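Local coordinates for glutathione S-transferase family protein (Populus trichocarpa, PDB 5F06) that probably conjugates glutathione to electrophilic compounds as a Phi-class glutathione transferase, and can bind glutathione covalently, at residues P128-T131 with I132-N136; F161-L164 with A165-H168; A94-K97 with V98-V102; G81-L84 with I85-E88. One frame throughout, in Å; residues are numbered along the deposited sequence.

Contact 1: residues P128-T131 with I132-N136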
# COMPACT_ATOMS: atom_id res chain seq x y z
N PRO A 128 -23.03 14.75 1.35
CA PRO A 128 -22.05 14.18 0.42
C PRO A 128 -21.66 15.17 -0.67
O PRO A 128 -22.52 15.87 -1.21
CB PRO A 128 -22.78 12.97 -0.17
CG PRO A 128 -23.76 12.58 0.87
CD PRO A 128 -24.20 13.86 1.52
N ASP A 129 -20.37 15.24 -0.97
CA ASP A 129 -19.85 16.14 -1.99
C ASP A 129 -19.90 15.45 -3.34
O ASP A 129 -19.09 14.56 -3.61
CB ASP A 129 -18.42 16.58 -1.65
CG ASP A 129 -17.88 17.64 -2.59
OD1 ASP A 129 -18.13 17.56 -3.81
OD2 ASP A 129 -17.20 18.57 -2.10
N GLN A 130 -20.83 15.86 -4.19
CA GLN A 130 -21.06 15.18 -5.47
C GLN A 130 -19.86 15.32 -6.40
O GLN A 130 -19.59 14.44 -7.21
CB GLN A 130 -22.31 15.72 -6.15
CG GLN A 130 -22.80 14.85 -7.30
CD GLN A 130 -23.33 13.51 -6.83
OE1 GLN A 130 -24.11 13.43 -5.88
NE2 GLN A 130 -22.90 12.44 -7.49
N THR A 131 -19.15 16.44 -6.27
CA THR A 131 -17.94 16.67 -7.07
C THR A 131 -16.87 15.63 -6.74
O THR A 131 -16.25 15.06 -7.64
CB THR A 131 -17.37 18.09 -6.84
OG1 THR A 131 -18.38 19.06 -7.15
CG2 THR A 131 -16.15 18.34 -7.70
N ILE A 132 -16.64 15.39 -5.45
CA ILE A 132 -15.64 14.42 -5.02
C ILE A 132 -16.10 13.01 -5.42
O ILE A 132 -15.29 12.20 -5.86
CB ILE A 132 -15.39 14.50 -3.51
CG1 ILE A 132 -14.80 15.88 -3.17
CG2 ILE A 132 -14.44 13.39 -3.04
CD1 ILE A 132 -14.60 16.13 -1.69
N ILE A 133 -17.39 12.74 -5.28
CA ILE A 133 -17.96 11.46 -5.71
C ILE A 133 -17.73 11.24 -7.21
O ILE A 133 -17.17 10.22 -7.61
CB ILE A 133 -19.47 11.37 -5.39
CG1 ILE A 133 -19.68 11.36 -3.87
CG2 ILE A 133 -20.10 10.11 -6.01
CD1 ILE A 133 -21.12 11.56 -3.45
N ASP A 134 -18.15 12.20 -8.03
CA ASP A 134 -18.10 12.04 -9.48
C ASP A 134 -16.67 11.87 -9.98
O ASP A 134 -16.40 11.02 -10.83
CB ASP A 134 -18.75 13.24 -10.18
CG ASP A 134 -20.24 13.32 -9.96
OD1 ASP A 134 -20.81 12.37 -9.38
OD2 ASP A 134 -20.86 14.32 -10.37
N ASP A 135 -15.76 12.68 -9.46
CA ASP A 135 -14.36 12.62 -9.84
C ASP A 135 -13.77 11.23 -9.58
O ASP A 135 -13.07 10.67 -10.43
CB ASP A 135 -13.56 13.67 -9.07
CG ASP A 135 -12.09 13.65 -9.42
OD1 ASP A 135 -11.75 13.48 -10.62
OD2 ASP A 135 -11.26 13.81 -8.50
N ASN A 136 -14.06 10.67 -8.42
CA ASN A 136 -13.48 9.40 -8.03
C ASN A 136 -14.21 8.21 -8.66
O ASN A 136 -13.62 7.14 -8.85
CB ASN A 136 -13.45 9.27 -6.51
CG ASN A 136 -12.36 10.11 -5.88
OD1 ASN A 136 -11.19 9.73 -5.89
ND2 ASN A 136 -12.73 11.26 -5.33

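Contact 2: residues F161-L164 with A165-H168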
# COMPACT_ATOMS: atom_id res chain seq x y z
N PHE A 161 -7.20 -18.28 -9.01
CA PHE A 161 -7.37 -18.65 -7.60
C PHE A 161 -7.72 -17.41 -6.80
O PHE A 161 -7.20 -16.33 -7.06
CB PHE A 161 -6.10 -19.29 -7.05
CG PHE A 161 -4.86 -18.47 -7.30
CD1 PHE A 161 -4.49 -17.47 -6.41
CD2 PHE A 161 -4.09 -18.68 -8.43
CE1 PHE A 161 -3.37 -16.71 -6.65
CE2 PHE A 161 -2.96 -17.92 -8.67
CZ PHE A 161 -2.60 -16.93 -7.78
N TYR A 162 -8.61 -17.57 -5.83
CA TYR A 162 -8.88 -16.50 -4.87
C TYR A 162 -7.62 -16.24 -4.06
O TYR A 162 -6.90 -17.17 -3.72
CB TYR A 162 -10.05 -16.89 -3.97
CG TYR A 162 -10.47 -15.82 -2.98
CD1 TYR A 162 -11.14 -14.68 -3.41
CD2 TYR A 162 -10.22 -15.96 -1.63
CE1 TYR A 162 -11.54 -13.71 -2.52
CE2 TYR A 162 -10.62 -14.99 -0.72
CZ TYR A 162 -11.28 -13.87 -1.17
OH TYR A 162 -11.67 -12.91 -0.27
N SER A 163 -7.34 -14.97 -3.76
CA SER A 163 -6.17 -14.62 -2.96
C SER A 163 -6.39 -13.39 -2.10
O SER A 163 -7.45 -12.77 -2.12
CB SER A 163 -4.96 -14.39 -3.87
OG SER A 163 -4.97 -13.08 -4.40
N LEU A 164 -5.36 -13.04 -1.33
CA LEU A 164 -5.39 -11.86 -0.47
C LEU A 164 -5.66 -10.59 -1.28
O LEU A 164 -6.26 -9.64 -0.78
CB LEU A 164 -4.06 -11.72 0.28
CG LEU A 164 -4.02 -10.66 1.37
CD1 LEU A 164 -4.93 -11.03 2.54
CD2 LEU A 164 -2.59 -10.46 1.84
N ALA A 165 -5.23 -10.59 -2.54
CA ALA A 165 -5.46 -9.46 -3.44
C ALA A 165 -6.95 -9.16 -3.58
O ALA A 165 -7.37 -8.02 -3.42
CB ALA A 165 -4.84 -9.73 -4.81
N ASP A 166 -7.74 -10.19 -3.89
CA ASP A 166 -9.18 -10.02 -4.02
C ASP A 166 -9.80 -9.62 -2.69
O ASP A 166 -10.61 -8.69 -2.61
CB ASP A 166 -9.83 -11.30 -4.53
CG ASP A 166 -9.11 -11.88 -5.73
OD1 ASP A 166 -9.38 -11.44 -6.87
OD2 ASP A 166 -8.27 -12.78 -5.51
N LEU A 167 -9.40 -10.33 -1.63
CA LEU A 167 -9.95 -10.13 -0.30
C LEU A 167 -9.90 -8.67 0.14
O LEU A 167 -10.88 -8.15 0.70
CB LEU A 167 -9.19 -11.00 0.71
CG LEU A 167 -9.70 -10.97 2.16
CD1 LEU A 167 -9.48 -12.31 2.83
CD2 LEU A 167 -9.06 -9.85 2.99
N HIS A 168 -8.78 -8.00 -0.12
CA HIS A 168 -8.62 -6.63 0.34
C HIS A 168 -9.65 -5.68 -0.26
O HIS A 168 -9.88 -4.61 0.29
CB HIS A 168 -7.20 -6.13 0.04
CG HIS A 168 -6.17 -6.67 0.97
ND1 HIS A 168 -4.82 -6.46 0.79
CD2 HIS A 168 -6.29 -7.40 2.11
CE1 HIS A 168 -4.15 -7.05 1.77
NE2 HIS A 168 -5.02 -7.62 2.58
O HOH W 1 -6.41 -13.68 -6.89

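Contact 3: residues A94-K97 with V98-V102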
# COMPACT_ATOMS: atom_id res chain seq x y z
N ALA A 94 3.96 -14.29 -6.13
CA ALA A 94 4.46 -13.03 -6.67
C ALA A 94 3.32 -12.21 -7.26
O ALA A 94 3.23 -11.00 -7.03
CB ALA A 94 5.52 -13.30 -7.72
N SER A 95 2.44 -12.87 -8.00
CA SER A 95 1.29 -12.20 -8.61
C SER A 95 0.37 -11.61 -7.55
O SER A 95 -0.19 -10.53 -7.73
CB SER A 95 0.52 -13.19 -9.49
OG SER A 95 -0.51 -12.52 -10.20
N VAL A 96 0.21 -12.32 -6.44
CA VAL A 96 -0.60 -11.81 -5.34
C VAL A 96 0.01 -10.50 -4.84
O VAL A 96 -0.72 -9.53 -4.61
CB VAL A 96 -0.71 -12.83 -4.18
CG1 VAL A 96 -1.34 -12.19 -2.93
CG2 VAL A 96 -1.52 -14.03 -4.62
N LYS A 97 1.33 -10.45 -4.71
CA LYS A 97 2.01 -9.23 -4.26
C LYS A 97 1.74 -8.07 -5.21
O LYS A 97 1.55 -6.92 -4.77
CB LYS A 97 3.52 -9.46 -4.13
CG LYS A 97 3.92 -10.38 -3.00
CD LYS A 97 5.43 -10.48 -2.85
CE LYS A 97 5.81 -11.29 -1.61
NZ LYS A 97 5.20 -10.73 -0.37
N VAL A 98 1.71 -8.35 -6.50
CA VAL A 98 1.44 -7.32 -7.50
C VAL A 98 0.06 -6.72 -7.27
O VAL A 98 -0.09 -5.50 -7.17
CB VAL A 98 1.53 -7.88 -8.93
CG1 VAL A 98 1.05 -6.86 -9.95
CG2 VAL A 98 2.97 -8.29 -9.25
N TRP A 99 -0.95 -7.57 -7.15
CA TRP A 99 -2.32 -7.09 -7.14
C TRP A 99 -2.78 -6.62 -5.76
O TRP A 99 -3.75 -5.87 -5.68
CB TRP A 99 -3.24 -8.17 -7.71
CG TRP A 99 -3.01 -8.29 -9.18
CD1 TRP A 99 -2.17 -9.16 -9.81
CD2 TRP A 99 -3.59 -7.47 -10.21
NE1 TRP A 99 -2.19 -8.94 -11.17
CE2 TRP A 99 -3.06 -7.91 -11.44
CE3 TRP A 99 -4.51 -6.42 -10.21
CZ2 TRP A 99 -3.42 -7.34 -12.66
CZ3 TRP A 99 -4.86 -5.85 -11.42
CH2 TRP A 99 -4.32 -6.31 -12.62
N THR A 100 -2.09 -7.01 -4.69
CA THR A 100 -2.34 -6.37 -3.40
C THR A 100 -1.81 -4.94 -3.44
O THR A 100 -2.38 -4.04 -2.82
CB THR A 100 -1.72 -7.11 -2.19
OG1 THR A 100 -0.30 -7.24 -2.35
CG2 THR A 100 -2.35 -8.48 -2.00
N GLU A 101 -0.71 -4.73 -4.17
CA GLU A 101 -0.16 -3.39 -4.30
C GLU A 101 -1.05 -2.55 -5.20
O GLU A 101 -1.19 -1.35 -4.98
CB GLU A 101 1.27 -3.42 -4.85
CG GLU A 101 2.31 -3.82 -3.82
CD GLU A 101 2.36 -2.85 -2.65
OE1 GLU A 101 2.36 -1.63 -2.89
OE2 GLU A 101 2.39 -3.32 -1.50
N VAL A 102 -1.66 -3.17 -6.19
CA VAL A 102 -2.62 -2.48 -7.05
C VAL A 102 -3.80 -1.98 -6.22
O VAL A 102 -4.26 -0.86 -6.39
CB VAL A 102 -3.12 -3.38 -8.20
CG1 VAL A 102 -4.34 -2.78 -8.90
CG2 VAL A 102 -2.00 -3.62 -9.20
O HOH W 2 -0.07 -10.37 -12.41

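Contact 4: residues G81-L84 with I85-E88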
# COMPACT_ATOMS: atom_id res chain seq x y z
N GLY A 81 -6.43 -23.41 6.89
CA GLY A 81 -7.50 -22.69 6.24
C GLY A 81 -7.15 -22.42 4.79
O GLY A 81 -6.41 -23.19 4.17
N TYR A 82 -7.67 -21.33 4.24
CA TYR A 82 -7.46 -21.05 2.83
C TYR A 82 -6.06 -20.51 2.53
O TYR A 82 -5.48 -19.76 3.31
CB TYR A 82 -8.50 -20.07 2.30
CG TYR A 82 -8.38 -19.91 0.81
CD1 TYR A 82 -8.98 -20.82 -0.05
CD2 TYR A 82 -7.62 -18.89 0.26
CE1 TYR A 82 -8.85 -20.70 -1.42
CE2 TYR A 82 -7.48 -18.76 -1.10
CZ TYR A 82 -8.10 -19.67 -1.94
OH TYR A 82 -7.96 -19.55 -3.30
N ASP A 83 -5.54 -20.89 1.37
CA ASP A 83 -4.22 -20.50 0.91
C ASP A 83 -4.23 -19.10 0.28
O ASP A 83 -4.27 -18.95 -0.94
CB ASP A 83 -3.71 -21.53 -0.10
CG ASP A 83 -2.30 -21.27 -0.57
OD1 ASP A 83 -1.60 -20.43 0.03
OD2 ASP A 83 -1.88 -21.93 -1.55
N LEU A 84 -4.19 -18.07 1.13
CA LEU A 84 -4.40 -16.69 0.69
C LEU A 84 -3.21 -16.06 -0.04
O LEU A 84 -3.41 -15.22 -0.92
CB LEU A 84 -4.77 -15.80 1.88
CG LEU A 84 -6.19 -15.92 2.44
CD1 LEU A 84 -6.33 -15.13 3.73
CD2 LEU A 84 -7.22 -15.43 1.42
N ILE A 85 -1.99 -16.44 0.33
CA ILE A 85 -0.80 -15.83 -0.28
C ILE A 85 0.07 -16.84 -1.04
O ILE A 85 1.16 -16.51 -1.49
CB ILE A 85 0.07 -15.11 0.78
CG1 ILE A 85 0.54 -16.08 1.87
CG2 ILE A 85 -0.73 -13.95 1.39
CD1 ILE A 85 1.60 -15.48 2.79
N ARG A 86 -0.45 -18.05 -1.21
CA ARG A 86 0.10 -19.04 -2.14
C ARG A 86 1.50 -19.52 -1.71
O ARG A 86 2.48 -19.34 -2.43
CB ARG A 86 0.14 -18.45 -3.56
CG ARG A 86 -1.12 -17.67 -3.94
CD ARG A 86 -2.40 -18.44 -3.66
NE ARG A 86 -2.57 -19.60 -4.53
CZ ARG A 86 -3.57 -20.46 -4.44
NH1 ARG A 86 -4.51 -20.30 -3.51
NH2 ARG A 86 -3.65 -21.48 -5.28
N HIS A 87 1.55 -20.17 -0.55
CA HIS A 87 2.82 -20.53 0.08
C HIS A 87 3.57 -21.70 -0.56
O HIS A 87 4.66 -22.06 -0.11
CB HIS A 87 2.58 -20.85 1.56
CG HIS A 87 1.80 -22.11 1.78
ND1 HIS A 87 0.43 -22.16 1.73
CD2 HIS A 87 2.21 -23.37 2.06
CE1 HIS A 87 0.01 -23.39 1.97
NE2 HIS A 87 1.08 -24.15 2.17
N GLU A 88 3.01 -22.31 -1.60
CA GLU A 88 3.67 -23.44 -2.26
C GLU A 88 3.78 -23.25 -3.77
O GLU A 88 4.03 -24.20 -4.52
CB GLU A 88 2.95 -24.75 -1.93
CG GLU A 88 1.43 -24.70 -2.03
CD GLU A 88 0.77 -25.99 -1.55
OE1 GLU A 88 1.47 -26.85 -0.97
OE2 GLU A 88 -0.46 -26.14 -1.75
O HOH W 3 -1.01 -19.09 2.03
O HOH W 4 -3.00 -24.33 -2.03

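Contact 1: residues P128-T131 with I132-N136
Asp129 caps the start of helix 130-153, and its carboxylate meets Ile132 in the first turn. This is a local N-cap contact in the helical C-terminal domain of the glutathione transferase fold. It lies at the surface, away from the glutathione site. Asp129 OD1 accepts a hydrogen bond from Ile132 N at 3.1 Å. The donor comes from above the carboxylate, 58° out of its plane. Thr131 N adds a weak bond to the same oxygen. CG of Asp129 is anti to the backbone N (chi1 -174°), and this brings the carboxylate over the amide groups of the first turn. The start of a helix is likely to favour the charged form of this aspartate. The carboxylate also lies across the Ile132 side chain, with Asp129 OD2 3.6 Å from Ile132 CD1.

A hydrophobic staple brackets the cap. Pro128 CB, just before the cap residue, touches Ile133 CD1 at 3.9 Å. Ile133 is buried and also packs on Gln117 and Phe118 of helix 90-120. Its backbone N bonds to Asp129 O at 3.0 Å. One step further on, Gln130 pairs with Asp134 over one helical turn. Gln130 NE2 donates to Asp134 OD1 at 2.8 Å. The acceptor lies close to the amide plane, and the donor reaches OD1 on its syn side but tilted from the carboxylate plane; the amide and carboxylate planes are 51° apart. Beyond the cap, Ile132 O takes two bonds, from Asn136 N at 3.2 Å and from Asn136 ND2 at 2.8 Å, which arrive from opposite faces of its carbonyl plane.

Contact 2: residues F161-L164 with A165-H168
Ser163 and Asp166 form a capping box at the start of helix 164-167, in the interior of the C-terminal domain. Asp166 can be followed outward. Its CB lies 3.6 Å from Tyr162 CE1, where the tyrosine ring and the carboxylate run alongside in opposite senses, their planes 20° apart. Its CG stands anti to the carbonyl carbon (chi1 -47°), which turns the carboxylate back toward the residues before the helix. OD2 makes the box bond, accepting from Ser163 N at 3.0 Å with its anti lone pair. OD1 has partners elsewhere, Trp194 NE1 and Leu157 N. Ser163 OG in turn caps the helix by accepting from Ala165 N at 3.1 Å. A water joins the site by donating to Phe161 O and Asp166 OD2 and accepting from Ser163 OG.

A hydrophobic staple runs beside the box. Tyr162 CZ sits 4.0 Å from Leu167 CB. The box and staple together are a known feature of this helix start in glutathione transferases. On the other flank, Leu164 meets His168. Leu164 CD1 is 3.4 Å from His168 NE2, and Leu164 O lies over one face of the imidazole, offset toward its rim. His168 NE2 has its hydrogen bond with Thr70 OG1 of helix 66-76, and the His168 side chain packs on Arg67, a glutathione-binding residue.

Both carboxylate oxygens of the buried Asp166 are thus supplied with donors. These donors and the nearby helix start are likely to favour its charged form, at a point where loop and helix are fastened together.

Contact 3: residues A94-K97 with V98-V102
Ala94 O starts the run of helical bonds by accepting from Val98 N at 3.1 Å, and Val98 CG2 rests against the same oxygen. Ser95 comes next and meets Trp99. Ser95 O accepts from Trp99 N and also lies at the edge of the indole, 3.2 Å from Trp99 CD1. Ser95 OG bonds to Ala158 O. It is also linked through a water to Trp99 NE1, which donates to that water in the ring plane at 2.8 Å. Val98 CG1 and Val102 CG2 cover one face of the indole. An alanine in place of Trp99 would remove this ring and is likely to leave the water without its NE1 donor and a gap beside Ala165 and Lys150.

All these residues belong to the long helix 90-120, which also packs on the second subunit of the dimer. Val96 follows. Its CG1 meets Thr100 CG2 at 4.0 Å, and its O accepts from Thr100 N at 2.9 Å. Lys97 is last. Its side chain leaves the helix and its NZ hydrogen-bonds to Ser71 OG of the second subunit, while Lys97 O accepts from Glu101 N at 3.2 Å and Thr100 OG1 lies 3.1 Å from Lys97 O.

Contact 4: residues G81-L84 with I85-E88
Asp83 and Arg86 make the tight part of this contact, in the loop that joins helix 66-76 to helix 90-120. The chain bends sharply here, with Asp83 at the centre of an inverse gamma turn. Arg86 folds back on itself through bends at chi2 (-50°) and chi3, and its NH1 donates to Asp83 O at 2.9 Å. Asp83 OD2 sits over the centre of one guanidinium face, 3.6 Å above the plane. Carboxylate and guanidinium are stacked, 15° apart. The salt bridge is long, with OD2 3.7 Å from Arg86 NH1; it rests on charge alone, since the oxygen lies well out of the guanidinium plane. Arg86 NE pairs with Glu92, and the guanidinium makes a cation-pi contact with Phe161. A leucine in place of Arg86 would probably leave Asp83 O without this donor and both Asp83 and Glu92 without their cation.

Asp83 OD1 draws the following backbone together. It accepts from His87 N at 3.2 Å on its syn lone pair, and weakly from Arg86 N and His87 ND1. The weak ND1 bond comes from the edge of the imidazole, whose plane is 64° from the carboxylate.

The other side is looser and open to solvent. His87 and Glu88 are exposed. Asp83 OD2 and Glu88 OE2 are 4.4 Å apart, like charges joined by a water that donates to both, at 2.7 Å to Asp83 OD2. The water and Arg86 are likely to ease this repulsion, and the several donors around Asp83 probably favour its charged form.

Along the chain the order is contact 4, contact 3, contact 1, contact 2. Each is local, so none closes a long loop, and none nests in or crosses another. Contact 4 shapes the connection from helix 66-76 to helix 90-120. Contact 3 lies in the early turns of helix 90-120, and contact 1 starts helix 130-153 far away, its centre about 28 Å from that of contact 3. Contact 2 brings the chain back. Its Ser163 and Ala165 pack on Val96 and Trp99 of contact 3, and Leu164 N probably bonds to Leu84 O of contact 4. Contacts 2, 3 and 4 therefore form one cluster, joining the interdomain linker to helices 90-120 and 164-167 of the C-terminal domain.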